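Local coordinates for peptidoglycan-recognition protein LC (Drosophila melanogaster, PDB 2F2L) that activates the imd/Relish immune pathway in response to Gram-negative peptidoglycan, which its extracellular amidase-like domain probably helps to recognise, at residues S38-A41 with I42-R46; G104-T108 with I109-A113; S117-R120 with L121-R125; G130-A133 with P134-F138; F151-D154 with A155-S159. One frame throughout, in Å; residues are numbered along the deposited sequence. Where two conformers were deposited one is given.

Interaction 1 (S38-A41 with I42-R46); sequences STQA and ICVLR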
loop_
_atom_site.group_PDB
_atom_site.type_symbol
_atom_site.label_atom_id
_atom_site.label_comp_id
_atom_site.label_asym_id
_atom_site.label_seq_id
_atom_site.Cartn_x
_atom_site.Cartn_y
_atom_site.Cartn_z
ATOM N N SER A 38 5.415 -15.164 -6.067
ATOM C CA SER A 38 4.999 -15.977 -7.199
ATOM C C SER A 38 3.518 -15.881 -7.521
ATOM O O SER A 38 3.043 -16.559 -8.432
ATOM C CB SER A 38 5.361 -17.431 -6.931
ATOM O OG SER A 38 4.614 -17.926 -5.838
ATOM N N THR A 39 2.784 -15.078 -6.764
ATOM C CA THR A 39 1.374 -14.842 -7.020
ATOM C C THR A 39 1.091 -13.359 -6.836
ATOM O O THR A 39 1.813 -12.683 -6.120
ATOM C CB THR A 39 0.474 -15.661 -6.066
ATOM O OG1 THR A 39 0.720 -15.273 -4.703
ATOM C CG2 THR A 39 0.745 -17.156 -6.226
ATOM N N GLN A 40 0.049 -12.859 -7.490
ATOM C CA GLN A 40 -0.332 -11.447 -7.371
ATOM C C GLN A 40 -0.518 -11.006 -5.914
ATOM O O GLN A 40 -0.069 -9.944 -5.532
ATOM C CB GLN A 40 -1.596 -11.143 -8.182
ATOM C CG GLN A 40 -1.993 -9.673 -8.152
ATOM C CD GLN A 40 -2.985 -9.304 -9.233
ATOM O OE1 GLN A 40 -2.913 -9.799 -10.348
ATOM N NE2 GLN A 40 -3.904 -8.410 -8.910
ATOM N N ALA A 41 -1.159 -11.836 -5.099
ATOM C CA ALA A 41 -1.415 -11.470 -3.703
ATOM C C ALA A 41 -0.124 -11.226 -2.902
ATOM O O ALA A 41 -0.047 -10.299 -2.082
ATOM C CB ALA A 41 -2.275 -12.538 -3.020
ATOM N N ILE A 42 0.889 -12.056 -3.133
ATOM C CA ILE A 42 2.156 -11.890 -2.422
ATOM C C ILE A 42 2.978 -10.756 -3.028
ATOM O O ILE A 42 3.635 -10.012 -2.303
ATOM C CB ILE A 42 2.966 -13.197 -2.383
ATOM C CG1 ILE A 42 2.165 -14.314 -1.688
ATOM C CG2 ILE A 42 4.317 -12.971 -1.706
ATOM C CD1 ILE A 42 1.613 -13.972 -0.309
ATOM N N CYS A 43 2.948 -10.615 -4.353
ATOM C CA CYS A 43 3.628 -9.487 -5.000
ATOM C C CYS A 43 3.076 -8.158 -4.513
ATOM O O CYS A 43 3.839 -7.233 -4.258
ATOM C CB CYS A 43 3.528 -9.568 -6.519
ATOM S SG CYS A 43 4.500 -10.920 -7.275
ATOM N N VAL A 44 1.757 -8.068 -4.388
ATOM C CA VAL A 44 1.124 -6.882 -3.845
ATOM C C VAL A 44 1.668 -6.567 -2.440
ATOM O O VAL A 44 1.964 -5.419 -2.150
ATOM C CB VAL A 44 -0.430 -7.001 -3.845
ATOM C CG1 VAL A 44 -1.079 -6.043 -2.831
ATOM C CG2 VAL A 44 -0.987 -6.732 -5.253
ATOM N N LEU A 45 1.790 -7.590 -1.593
ATOM C CA LEU A 45 2.402 -7.446 -0.267
ATOM C C LEU A 45 3.812 -6.898 -0.381
ATOM O O LEU A 45 4.196 -5.950 0.328
ATOM C CB LEU A 45 2.443 -8.795 0.461
ATOM C CG LEU A 45 2.915 -8.779 1.919
ATOM C CD1 LEU A 45 2.020 -7.886 2.762
ATOM C CD2 LEU A 45 2.937 -10.189 2.476
ATOM N N ARG A 46 4.600 -7.487 -1.275
ATOM C CA ARG A 46 5.974 -7.023 -1.454
ATOM C C ARG A 46 6.035 -5.551 -1.868
ATOM O O ARG A 46 6.826 -4.782 -1.305
ATOM C CB ARG A 46 6.727 -7.860 -2.502
ATOM C CG ARG A 46 6.796 -9.347 -2.220
ATOM C CD ARG A 46 7.468 -9.711 -0.892
ATOM N NE ARG A 46 7.437 -11.169 -0.746
ATOM C CZ ARG A 46 7.259 -11.836 0.392
ATOM N NH1 ARG A 46 7.086 -11.208 1.538
ATOM N NH2 ARG A 46 7.224 -13.157 0.363
#

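Interaction 2 (G104-T108 with I109-A113); sequences GSFKT and IQPSA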
loop_
_atom_site.group_PDB
_atom_site.type_symbol
_atom_site.label_atom_id
_atom_site.label_comp_id
_atom_site.label_asym_id
_atom_site.label_seq_id
_atom_site.Cartn_x
_atom_site.Cartn_y
_atom_site.Cartn_z
ATOM N N GLY A 104 12.577 -9.231 -5.541
ATOM C CA GLY A 104 13.392 -10.344 -5.081
ATOM C C GLY A 104 14.829 -9.921 -4.847
ATOM O O GLY A 104 15.154 -8.743 -4.858
ATOM N N SER A 105 15.682 -10.913 -4.638
ATOM C CA SER A 105 17.119 -10.730 -4.469
ATOM C C SER A 105 17.778 -11.702 -5.450
ATOM O O SER A 105 17.429 -12.886 -5.454
ATOM C CB SER A 105 17.524 -11.060 -3.033
ATOM O OG SER A 105 18.874 -10.667 -2.796
ATOM N N PHE A 106 18.692 -11.210 -6.290
ATOM C CA PHE A 106 19.157 -11.991 -7.445
ATOM C C PHE A 106 20.668 -12.034 -7.602
ATOM O O PHE A 106 21.182 -11.936 -8.710
ATOM C CB PHE A 106 18.538 -11.450 -8.727
ATOM C CG PHE A 106 17.057 -11.319 -8.667
ATOM C CD1 PHE A 106 16.239 -12.394 -8.986
ATOM C CD2 PHE A 106 16.471 -10.120 -8.272
ATOM C CE1 PHE A 106 14.856 -12.274 -8.920
ATOM C CE2 PHE A 106 15.097 -9.994 -8.209
ATOM C CZ PHE A 106 14.283 -11.067 -8.532
ATOM N N LYS A 107 21.376 -12.191 -6.492
ATOM C CA LYS A 107 22.821 -12.305 -6.549
ATOM C C LYS A 107 23.186 -13.663 -7.140
ATOM O O LYS A 107 24.012 -13.738 -8.043
ATOM C CB LYS A 107 23.441 -12.085 -5.169
ATOM C CG LYS A 107 23.076 -10.718 -4.575
ATOM C CD LYS A 107 24.242 -10.043 -3.867
ATOM C CE LYS A 107 24.390 -10.504 -2.429
ATOM N NZ LYS A 107 23.359 -9.917 -1.537
ATOM N N THR A 108 22.540 -14.721 -6.654
ATOM C CA THR A 108 22.734 -16.065 -7.199
ATOM C C THR A 108 21.465 -16.671 -7.792
ATOM O O THR A 108 21.536 -17.519 -8.673
ATOM C CB THR A 108 23.301 -17.032 -6.131
ATOM O OG1 THR A 108 22.505 -16.971 -4.943
ATOM C CG2 THR A 108 24.736 -16.667 -5.790
ATOM N N ILE A 109 20.306 -16.250 -7.303
ATOM C CA ILE A 109 19.037 -16.767 -7.790
ATOM C C ILE A 109 18.636 -16.018 -9.060
ATOM O O ILE A 109 18.746 -14.791 -9.124
ATOM C CB ILE A 109 17.940 -16.610 -6.723
ATOM C CG1 ILE A 109 18.306 -17.433 -5.481
ATOM C CG2 ILE A 109 16.572 -17.025 -7.293
ATOM C CD1 ILE A 109 17.512 -17.056 -4.227
ATOM N N GLN A 110 18.180 -16.761 -10.066
ATOM C CA GLN A 110 17.749 -16.161 -11.328
ATOM C C GLN A 110 16.309 -15.679 -11.233
ATOM O O GLN A 110 15.518 -16.237 -10.462
ATOM C CB GLN A 110 17.867 -17.170 -12.468
ATOM C CG GLN A 110 19.296 -17.571 -12.764
ATOM C CD GLN A 110 19.398 -18.590 -13.875
ATOM O OE1 GLN A 110 19.624 -19.776 -13.626
ATOM N NE2 GLN A 110 19.230 -18.136 -15.110
ATOM N N PRO A 111 15.963 -14.631 -12.005
ATOM C CA PRO A 111 14.562 -14.268 -12.167
ATOM C C PRO A 111 13.787 -15.384 -12.841
ATOM O O PRO A 111 14.391 -16.266 -13.459
ATOM C CB PRO A 111 14.617 -13.030 -13.078
ATOM C CG PRO A 111 15.950 -13.075 -13.718
ATOM C CD PRO A 111 16.852 -13.705 -12.730
ATOM N N SER A 112 12.466 -15.364 -12.722
ATOM C CA SER A 112 11.651 -16.404 -13.349
ATOM C C SER A 112 11.541 -16.087 -14.839
ATOM O O SER A 112 11.785 -14.962 -15.247
ATOM C CB SER A 112 10.273 -16.462 -12.696
ATOM O OG SER A 112 9.539 -15.285 -12.962
ATOM N N ALA A 113 11.172 -17.071 -15.653
ATOM C CA ALA A 113 11.030 -16.856 -17.098
ATOM C C ALA A 113 9.936 -15.832 -17.394
ATOM O O ALA A 113 9.975 -15.135 -18.407
ATOM C CB ALA A 113 10.731 -18.175 -17.808
#

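Interaction 3 (S117-R120 with L121-R125); sequences SVTR and LLLER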
loop_
_atom_site.group_PDB
_atom_site.type_symbol
_atom_site.label_atom_id
_atom_site.label_comp_id
_atom_site.label_asym_id
_atom_site.label_seq_id
_atom_site.Cartn_x
_atom_site.Cartn_y
_atom_site.Cartn_z
ATOM N N SER A 117 10.305 -12.510 -19.726
ATOM C CA SER A 117 9.447 -12.309 -20.900
ATOM C C SER A 117 8.607 -11.025 -20.811
ATOM O O SER A 117 8.439 -10.334 -21.818
ATOM C CB SER A 117 8.552 -13.517 -21.147
ATOM O OG SER A 117 7.878 -13.884 -19.965
ATOM N N VAL A 118 8.083 -10.691 -19.629
ATOM C CA VAL A 118 7.246 -9.484 -19.520
ATOM C C VAL A 118 8.079 -8.196 -19.643
ATOM O O VAL A 118 7.562 -7.153 -20.064
ATOM C CB VAL A 118 6.366 -9.454 -18.238
ATOM C CG1 VAL A 118 7.177 -9.094 -17.014
ATOM C CG2 VAL A 118 5.208 -8.471 -18.423
ATOM N N THR A 119 9.357 -8.276 -19.279
ATOM C CA THR A 119 10.299 -7.192 -19.519
ATOM C C THR A 119 10.385 -6.825 -20.987
ATOM O O THR A 119 10.461 -5.648 -21.314
ATOM C CB THR A 119 11.703 -7.560 -19.024
ATOM O OG1 THR A 119 11.666 -7.830 -17.616
ATOM C CG2 THR A 119 12.689 -6.453 -19.301
ATOM N N ARG A 120 10.397 -7.829 -21.871
ATOM C CA ARG A 120 10.381 -7.585 -23.316
ATOM C C ARG A 120 9.113 -6.828 -23.739
ATOM O O ARG A 120 9.186 -5.841 -24.480
ATOM C CB ARG A 120 10.451 -8.904 -24.090
ATOM C CG ARG A 120 11.736 -9.704 -23.906
ATOM C CD ARG A 120 11.677 -10.981 -24.736
ATOM N NE ARG A 120 12.988 -11.609 -24.887
ATOM C CZ ARG A 120 13.395 -12.725 -24.273
ATOM N NH1 ARG A 120 12.604 -13.389 -23.422
ATOM N NH2 ARG A 120 14.619 -13.194 -24.526
ATOM N N LEU A 121 7.955 -7.305 -23.283
ATOM C CA LEU A 121 6.682 -6.647 -23.598
ATOM C C LEU A 121 6.646 -5.231 -23.007
ATOM O O LEU A 121 6.148 -4.313 -23.652
ATOM C CB LEU A 121 5.465 -7.444 -23.095
ATOM C CG LEU A 121 4.971 -8.740 -23.783
ATOM C CD1 LEU A 121 5.255 -8.791 -25.298
ATOM C CD2 LEU A 121 5.537 -9.969 -23.122
ATOM N N LEU A 122 7.187 -5.065 -21.797
ATOM C CA LEU A 122 7.180 -3.758 -21.116
ATOM C C LEU A 122 8.035 -2.729 -21.865
ATOM O O LEU A 122 7.593 -1.600 -22.078
ATOM C CB LEU A 122 7.638 -3.868 -19.643
ATOM C CG LEU A 122 7.506 -2.576 -18.824
ATOM C CD1 LEU A 122 6.048 -2.090 -18.787
ATOM C CD2 LEU A 122 8.035 -2.764 -17.409
ATOM N N LEU A 123 9.238 -3.128 -22.267
ATOM C CA LEU A 123 10.105 -2.289 -23.103
ATOM C C LEU A 123 9.467 -1.924 -24.459
ATOM O O LEU A 123 9.538 -0.763 -24.901
ATOM C CB LEU A 123 11.444 -2.984 -23.338
ATOM C CG LEU A 123 12.370 -3.186 -22.134
ATOM C CD1 LEU A 123 13.447 -4.186 -22.489
ATOM C CD2 LEU A 123 12.991 -1.882 -21.670
ATOM N N GLU A 124 8.861 -2.914 -25.118
ATOM C CA GLU A 124 8.145 -2.670 -26.362
ATOM C C GLU A 124 6.980 -1.681 -26.199
ATOM O O GLU A 124 6.809 -0.783 -27.044
ATOM C CB GLU A 124 7.637 -3.984 -26.981
ATOM C CG GLU A 124 6.705 -3.771 -28.192
ATOM C CD GLU A 124 6.136 -5.065 -28.781
ATOM O OE1 GLU A 124 5.940 -6.046 -28.019
ATOM O OE2 GLU A 124 5.869 -5.087 -30.006
ATOM N N ARG A 125 6.180 -1.855 -25.148
ATOM C CA ARG A 125 5.062 -0.949 -24.873
ATOM C C ARG A 125 5.568 0.492 -24.697
ATOM O O ARG A 125 4.976 1.430 -25.221
ATOM C CB ARG A 125 4.282 -1.416 -23.634
ATOM C CG ARG A 125 2.910 -0.754 -23.428
ATOM C CD ARG A 125 1.951 -0.983 -24.598
ATOM N NE ARG A 125 1.840 -2.392 -24.983
ATOM C CZ ARG A 125 0.970 -3.265 -24.474
ATOM N NH1 ARG A 125 0.105 -2.902 -23.530
ATOM N NH2 ARG A 125 0.962 -4.521 -24.910
#

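Interaction 4 (G130-A133 with P134-F138); sequences GKIA and PSYRF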
loop_
_atom_site.group_PDB
_atom_site.type_symbol
_atom_site.label_atom_id
_atom_site.label_comp_id
_atom_site.label_asym_id
_atom_site.label_seq_id
_atom_site.Cartn_x
_atom_site.Cartn_y
_atom_site.Cartn_z
ATOM N N GLY A 130 5.926 6.227 -26.909
ATOM C CA GLY A 130 6.782 7.429 -26.941
ATOM C C GLY A 130 7.528 7.732 -25.631
ATOM O O GLY A 130 8.058 8.832 -25.449
ATOM N N LYS A 131 7.600 6.754 -24.737
ATOM C CA LYS A 131 8.259 6.917 -23.431
ATOM C C LYS A 131 9.734 6.524 -23.480
ATOM O O LYS A 131 10.567 7.058 -22.727
ATOM C CB LYS A 131 7.560 6.059 -22.360
ATOM C CG LYS A 131 6.033 6.160 -22.350
ATOM C CD LYS A 131 5.526 7.596 -22.178
ATOM C CE LYS A 131 3.996 7.638 -21.945
ATOM N NZ LYS A 131 3.488 9.033 -21.883
ATOM N N ILE A 132 10.044 5.554 -24.344
ATOM C CA ILE A 132 11.414 5.032 -24.482
ATOM C C ILE A 132 11.869 5.268 -25.918
ATOM O O ILE A 132 11.124 4.966 -26.845
ATOM C CB ILE A 132 11.462 3.529 -24.129
ATOM C CG1 ILE A 132 11.010 3.322 -22.682
ATOM C CG2 ILE A 132 12.864 2.974 -24.325
ATOM C CD1 ILE A 132 10.915 1.867 -22.266
ATOM N N ALA A 133 13.070 5.818 -26.112
ATOM C CA ALA A 133 13.579 6.070 -27.468
ATOM C C ALA A 133 13.826 4.720 -28.168
ATOM O O ALA A 133 14.295 3.786 -27.511
ATOM C CB ALA A 133 14.862 6.886 -27.419
ATOM N N PRO A 134 13.482 4.599 -29.475
ATOM C CA PRO A 134 13.759 3.335 -30.179
ATOM C C PRO A 134 15.194 2.819 -29.995
ATOM O O PRO A 134 15.406 1.620 -29.962
ATOM C CB PRO A 134 13.482 3.666 -31.657
ATOM C CG PRO A 134 12.577 4.837 -31.646
ATOM C CD PRO A 134 12.795 5.578 -30.340
ATOM N N SER A 135 16.165 3.711 -29.849
ATOM C CA SER A 135 17.557 3.299 -29.702
ATOM C C SER A 135 18.005 3.281 -28.252
ATOM O O SER A 135 19.144 3.604 -27.957
ATOM C CB SER A 135 18.454 4.260 -30.483
ATOM O OG SER A 135 18.430 5.527 -29.851
ATOM N N TYR A 136 17.113 2.904 -27.341
ATOM C CA TYR A 136 17.430 2.926 -25.907
ATOM C C TYR A 136 18.534 1.942 -25.537
ATOM O O TYR A 136 18.719 0.906 -26.182
ATOM C CB TYR A 136 16.204 2.592 -25.055
ATOM C CG TYR A 136 15.710 1.164 -25.197
ATOM C CD1 TYR A 136 16.090 0.179 -24.295
ATOM C CD2 TYR A 136 14.851 0.798 -26.238
ATOM C CE1 TYR A 136 15.648 -1.130 -24.431
ATOM C CE2 TYR A 136 14.401 -0.506 -26.378
ATOM C CZ TYR A 136 14.803 -1.470 -25.475
ATOM O OH TYR A 136 14.338 -2.770 -25.607
ATOM N N ARG A 137 19.226 2.276 -24.458
ATOM C CA ARG A 137 20.097 1.359 -23.763
ATOM C C ARG A 137 19.384 0.819 -22.503
ATOM O O ARG A 137 18.765 1.580 -21.742
ATOM C CB ARG A 137 21.377 2.109 -23.407
ATOM C CG ARG A 137 22.246 1.447 -22.391
ATOM C CD ARG A 137 23.456 2.339 -22.078
ATOM N NE ARG A 137 24.320 1.722 -21.076
ATOM C CZ ARG A 137 25.251 2.353 -20.372
ATOM N NH1 ARG A 137 25.438 3.663 -20.512
ATOM N NH2 ARG A 137 25.976 1.656 -19.500
ATOM N N PHE A 138 19.455 -0.498 -22.307
ATOM C CA PHE A 138 18.962 -1.169 -21.093
ATOM C C PHE A 138 20.217 -1.619 -20.344
ATOM O O PHE A 138 21.095 -2.276 -20.924
ATOM C CB PHE A 138 18.065 -2.344 -21.501
ATOM C CG PHE A 138 17.356 -3.061 -20.357
ATOM C CD1 PHE A 138 17.002 -2.411 -19.177
ATOM C CD2 PHE A 138 16.996 -4.393 -20.507
ATOM C CE1 PHE A 138 16.346 -3.090 -18.152
ATOM C CE2 PHE A 138 16.336 -5.085 -19.481
ATOM C CZ PHE A 138 15.999 -4.423 -18.304
#

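Interaction 5 (F151-D154 with A155-S159); sequences FKAD and ALYAS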
loop_
_atom_site.group_PDB
_atom_site.type_symbol
_atom_site.label_atom_id
_atom_site.label_comp_id
_atom_site.label_asym_id
_atom_site.label_seq_id
_atom_site.Cartn_x
_atom_site.Cartn_y
_atom_site.Cartn_z
ATOM N N PHE A 151 22.868 -2.479 -5.260
ATOM C CA PHE A 151 22.580 -2.632 -6.694
ATOM C C PHE A 151 23.053 -3.973 -7.268
ATOM O O PHE A 151 22.733 -4.295 -8.422
ATOM C CB PHE A 151 23.227 -1.494 -7.503
ATOM C CG PHE A 151 22.596 -0.130 -7.298
ATOM C CD1 PHE A 151 21.312 0.023 -6.784
ATOM C CD2 PHE A 151 23.289 1.013 -7.687
ATOM C CE1 PHE A 151 20.756 1.282 -6.632
ATOM C CE2 PHE A 151 22.731 2.272 -7.532
ATOM C CZ PHE A 151 21.465 2.405 -7.017
ATOM N N LYS A 152 23.809 -4.744 -6.477
ATOM C CA LYS A 152 24.393 -5.996 -6.953
ATOM C C LYS A 152 23.318 -7.073 -7.111
ATOM O O LYS A 152 22.513 -7.306 -6.209
ATOM C CB LYS A 152 25.537 -6.498 -6.032
ATOM C CG LYS A 152 26.858 -5.673 -6.067
ATOM C CD LYS A 152 27.343 -5.363 -7.508
ATOM C CE LYS A 152 28.764 -4.776 -7.573
ATOM N NZ LYS A 152 29.281 -4.644 -9.004
ATOM N N ALA A 153 23.332 -7.724 -8.272
ATOM C CA ALA A 153 22.373 -8.759 -8.618
ATOM C C ALA A 153 22.860 -9.492 -9.860
ATOM O O ALA A 153 22.227 -9.445 -10.906
ATOM C CB ALA A 153 21.004 -8.150 -8.865
ATOM N N ASP A 154 23.995 -10.171 -9.719
ATOM C CA ASP A 154 24.674 -10.842 -10.836
ATOM C C ASP A 154 23.745 -11.747 -11.650
ATOM O O ASP A 154 23.794 -11.737 -12.876
ATOM C CB ASP A 154 25.865 -11.663 -10.318
ATOM C CG ASP A 154 27.072 -10.804 -9.956
ATOM O OD1 ASP A 154 26.984 -9.564 -10.054
ATOM O OD2 ASP A 154 28.131 -11.379 -9.585
ATOM N N ALA A 155 22.889 -12.515 -10.978
ATOM C CA ALA A 155 22.049 -13.486 -11.680
ATOM C C ALA A 155 20.927 -12.818 -12.475
ATOM O O ALA A 155 20.518 -13.315 -13.524
ATOM C CB ALA A 155 21.506 -14.521 -10.723
ATOM N N LEU A 156 20.433 -11.687 -11.987
ATOM C CA LEU A 156 19.444 -10.904 -12.729
ATOM C C LEU A 156 20.069 -10.355 -14.010
ATOM O O LEU A 156 19.541 -10.572 -15.107
ATOM C CB LEU A 156 18.903 -9.746 -11.866
ATOM C CG LEU A 156 18.016 -8.699 -12.545
ATOM C CD1 LEU A 156 16.723 -9.323 -13.040
ATOM C CD2 LEU A 156 17.728 -7.544 -11.603
ATOM N N TYR A 157 21.201 -9.668 -13.872
ATOM C CA TYR A 157 21.795 -8.955 -15.007
ATOM C C TYR A 157 22.337 -9.896 -16.086
ATOM O O TYR A 157 22.280 -9.571 -17.266
ATOM C CB TYR A 157 22.898 -8.010 -14.535
ATOM C CG TYR A 157 22.436 -7.046 -13.460
ATOM C CD1 TYR A 157 21.249 -6.328 -13.602
ATOM C CD2 TYR A 157 23.191 -6.843 -12.304
ATOM C CE1 TYR A 157 20.832 -5.434 -12.635
ATOM C CE2 TYR A 157 22.766 -5.958 -11.316
ATOM C CZ TYR A 157 21.587 -5.261 -11.492
ATOM O OH TYR A 157 21.151 -4.377 -10.525
ATOM N N ALA A 158 22.833 -11.060 -15.666
ATOM C CA ALA A 158 23.303 -12.101 -16.590
ATOM C C ALA A 158 22.188 -12.595 -17.511
ATOM O O ALA A 158 22.448 -13.002 -18.639
ATOM C CB ALA A 158 23.893 -13.270 -15.809
ATOM N N SER A 159 20.946 -12.532 -17.024
ATOM C CA SER A 159 19.770 -12.942 -17.801
ATOM C C SER A 159 19.463 -12.029 -18.997
ATOM O O SER A 159 18.778 -12.449 -19.934
ATOM C CB SER A 159 18.541 -13.037 -16.881
ATOM O OG SER A 159 18.848 -13.792 -15.709
#

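Interaction 1 (S38-A41 with I42-R46)
Two backbone N-H groups reach Thr39 O, the carbonyl of the N-cap residue of helix 40-57. Cys43 N bonds to Thr39 O at 2.9 Å with an N-H...O angle of 170°, while Ile42 N adds a weak, bent bond to the same oxygen. Val44 N to Gln40 O, also 2.9 Å, completes the next turn, and Leu45 N to Ala41 O is weak.

Side-chain packing, by van der Waals contact, follows these turns. Thr39 OG1 sits between its own N and carbonyl carbon (chi1 62°), which puts it next to Ile42, 3.5 Å from CG1; the two side chains meet at a slant. Threonine is a common N-cap residue, but here the helix start is held by Thr39 O, with OG1 only packing near Ile42. Cys43 SG lies 3.4 Å from Thr39 O, and its disulfide to Cys37 ties the incoming loop to the helix start. Val44 CG2, beside its backbone N, lies 3.4 Å from Gln40 O.

The flank of the helix carrying Ala41 and Ile42 meets the neighbouring LCx chain: Ala41 O is hydrogen-bonded to Ser58 of that chain, and Leu45 packs on its Trp59. Within the chain, buried Val44 and Cys43 both rest on Tyr76 of strand 75-77, which Gln40 also touches.

Interaction 2 (G104-T108 with I109-A113)
Phe106 and Ile109 meet within the irregular loop that joins strand 98-102 to helix 113-128 of the amidase-like domain. The loop folds back on itself without a backbone hydrogen bond between its two arms, which meet chiefly through the Phe106 ring, the Ile109 carbonyl and Pro111.

The packed side centres on Phe106. Ile109 O approaches the ring edge in its plane, 3.5 Å from Phe106 CD1, and the same oxygen lies 3.3 Å from Phe106 CA in a CA-H...O contact with an angle of 123° at the hydrogen. The slightly positive rim of an aromatic ring suits a carbonyl oxygen, and with CG anti to the carbonyl carbon (chi1 -52°) the ring is carried alongside the returning arm. Buried Pro111, whose ring restrains the backbone and which has no N-H to satisfy, makes a good apolar partner here. Behind this pair, Phe106 and Pro111 both press on Leu156 of helix 154-158.

The solvent side is different in character. Lys107, Thr108 and Gln110 are exposed and polar; Ile109, also exposed, is apolar and touches the N-acetylglucosamine carried by Asn36. Farther on, Ser112 takes the N-cap of helix 113-128. Serine suits the place because its side chain caps a backbone N of the helix; Ser112 OG also bonds to Gly71 O, and Ser112 N to Gln115 OE1. On the packed side, Phe106 CD1 and Pro111 CD are 4.0 Å apart.

Interaction 3 (S117-R120 with L121-R125)
Leu122 N bonds to Val118 O at 2.7 Å, with an N-H...O angle of 150°. One residue on, Leu123 N reaches Thr119 O at 3.0 Å and is straighter at 170°; Glu124 N to Arg120 O matches it in length. Ser117 O is approached by two donors, Leu121 N and Arg120 N, and both bonds are weak.

Thr119 and Leu123, four residues apart, lie side by side and point the same way. Thr119 CG2 stands opposite its own backbone N across the CA-CB bond and meets Leu123 CD1 at 4.0 Å. The same torsion sets OG1 beside the backbone N, where it bonds back to Gln115 O within the helix and also to Tyr102 OH. A threonine therefore suits this buried place: its methyl packs while its hydroxyl is satisfied. Leu123 CG also lies 3.2 Å from Thr119 O, close against the end of that carbonyl.

This is the middle of helix 113-128, an amphipathic helix packed on the mixed beta sheet of the amidase fold. Its inner face puts Leu122 on Phe67, Ile69 and Phe100, Leu123 on Phe100 and Phe138, and Val118 on Ile69. Branched and aliphatic residues suit that interior. The outer face carries Arg120, Leu121 and Glu124, all exposed. Arg120, its chain extended from CG to NE, packs against Trp163 and touches a bound 2-acetylamino-2-deoxy-alpha-L-idopyranose.

Interaction 4 (G130-A133 with P134-F138)
Ile132 and Ala133 meet Tyr136 round a type I beta turn, Ala133 to Tyr136, and the chain comes to them from Gly130. There the preceding helix ends in a Schellman motif: positive phi (79°), which glycine adopts without strain, returns two bonds to the last turn. Lys131 follows and sends its amino group to Asn82.

Ile132 makes the apolar part of the contact. Its CG2 branch, opposite the backbone N, lies 3.4 Å from Tyr136 CB and 3.5 Å from Tyr136 CD2, so the methyl nestles at the root of the tyrosine, the two side chains meeting at an angle. A branched residue serves well here: the CG1 branch is separate from CG2, and the residue packs on Trp81 as well as on Val127 and Val27.

Ala133 supplies the carbonyl. Tyr136 N bonds to Ala133 O at 3.0 Å, but the bond is weak, the angle being only 126°. The same Ala133 O lies near the plane of the tyrosine ring, at its edge, 3.3 Å from Tyr136 CD2. Tyr136 CG occupies the position between its N and carbonyl carbon (chi1 67°), which sends the ring down beside Ile132, away from the turn. Alanine's small CB faces Pro134 CD at 3.8 Å, and proline, with its restrained phi, is well suited to the second position of such a turn.

Beyond the turn, Tyr136 stacks on His165 and touches Leu123 and Val127 of helix 113-128. Val27, under Ile132, belongs to strand 24-31, beside which strand 136-140 forms an edge of the sheet.

Interaction 5 (F151-D154 with A155-S159)
The Tyr157 ring is met at its edge, near its plane, by Phe151 O, while Ala153 O approaches obliquely. Tyr157 OH donates a hydrogen bond of 2.6 Å to Phe151 O, lying in the plane of that carbonyl. Ala153 CB touches the ring 3.7 Å from Tyr157 CE2, a methyl small enough to sit close beside it. Tyr157 CG is anti to its carbonyl carbon (chi1 -54°), which sends the ring back along the loop that leads into the helix and lets the hydroxyl reach a residue six positions earlier.

The loop residues thus meet the first turn of helix 154-158, with Ala153 at its N-cap. Tyr157 N bonds to Ala153 O at 3.1 Å, almost straight at 168°, and Leu156 N adds a weak bond to the same oxygen. Ala158 N to Asp154 O, 3.0 Å, continues the pattern. An exposed aspartate at the first helical position suits its place, since its carboxylate would probably interact favourably with the N-terminal end of the helix dipole.

Buried Tyr157 OH has further partners: Ser141 OG and, weakly, Ala29 O, so the hydroxyl links helix 141-144 and strand 24-31 to the C-terminal helix. Phe151 is buried against Met145, Met88 and Leu30, a fitting place for a large apolar ring. Ser159 OG donates to Ala155 O at 2.8 Å, its short side chain folding back over the preceding turn.

Four of the five local contacts meet in pairs. Interactions 2 and 5, with centres 8 Å apart, touch: Phe106 O and Ala155 N lie 2.9 Å apart in a probable hydrogen bond, and Phe106 CB packs on Leu156 CB at 3.6 Å. Interactions 3 and 4, centres 12 Å apart, touch through Leu123 CD1 and Tyr136 OH, 3.5 Å apart, on the helix-sheet face. Interaction 1 stands apart, its centre 29 Å from that of interaction 4, on the other side of the chain's centre. It is also the contact nearest the bound peptidoglycan fragment: Leu45's side chain is about 6 Å from it, and helix 40-57 also carries the pocket residues Arg48, Leu49, Thr52 and Glu56.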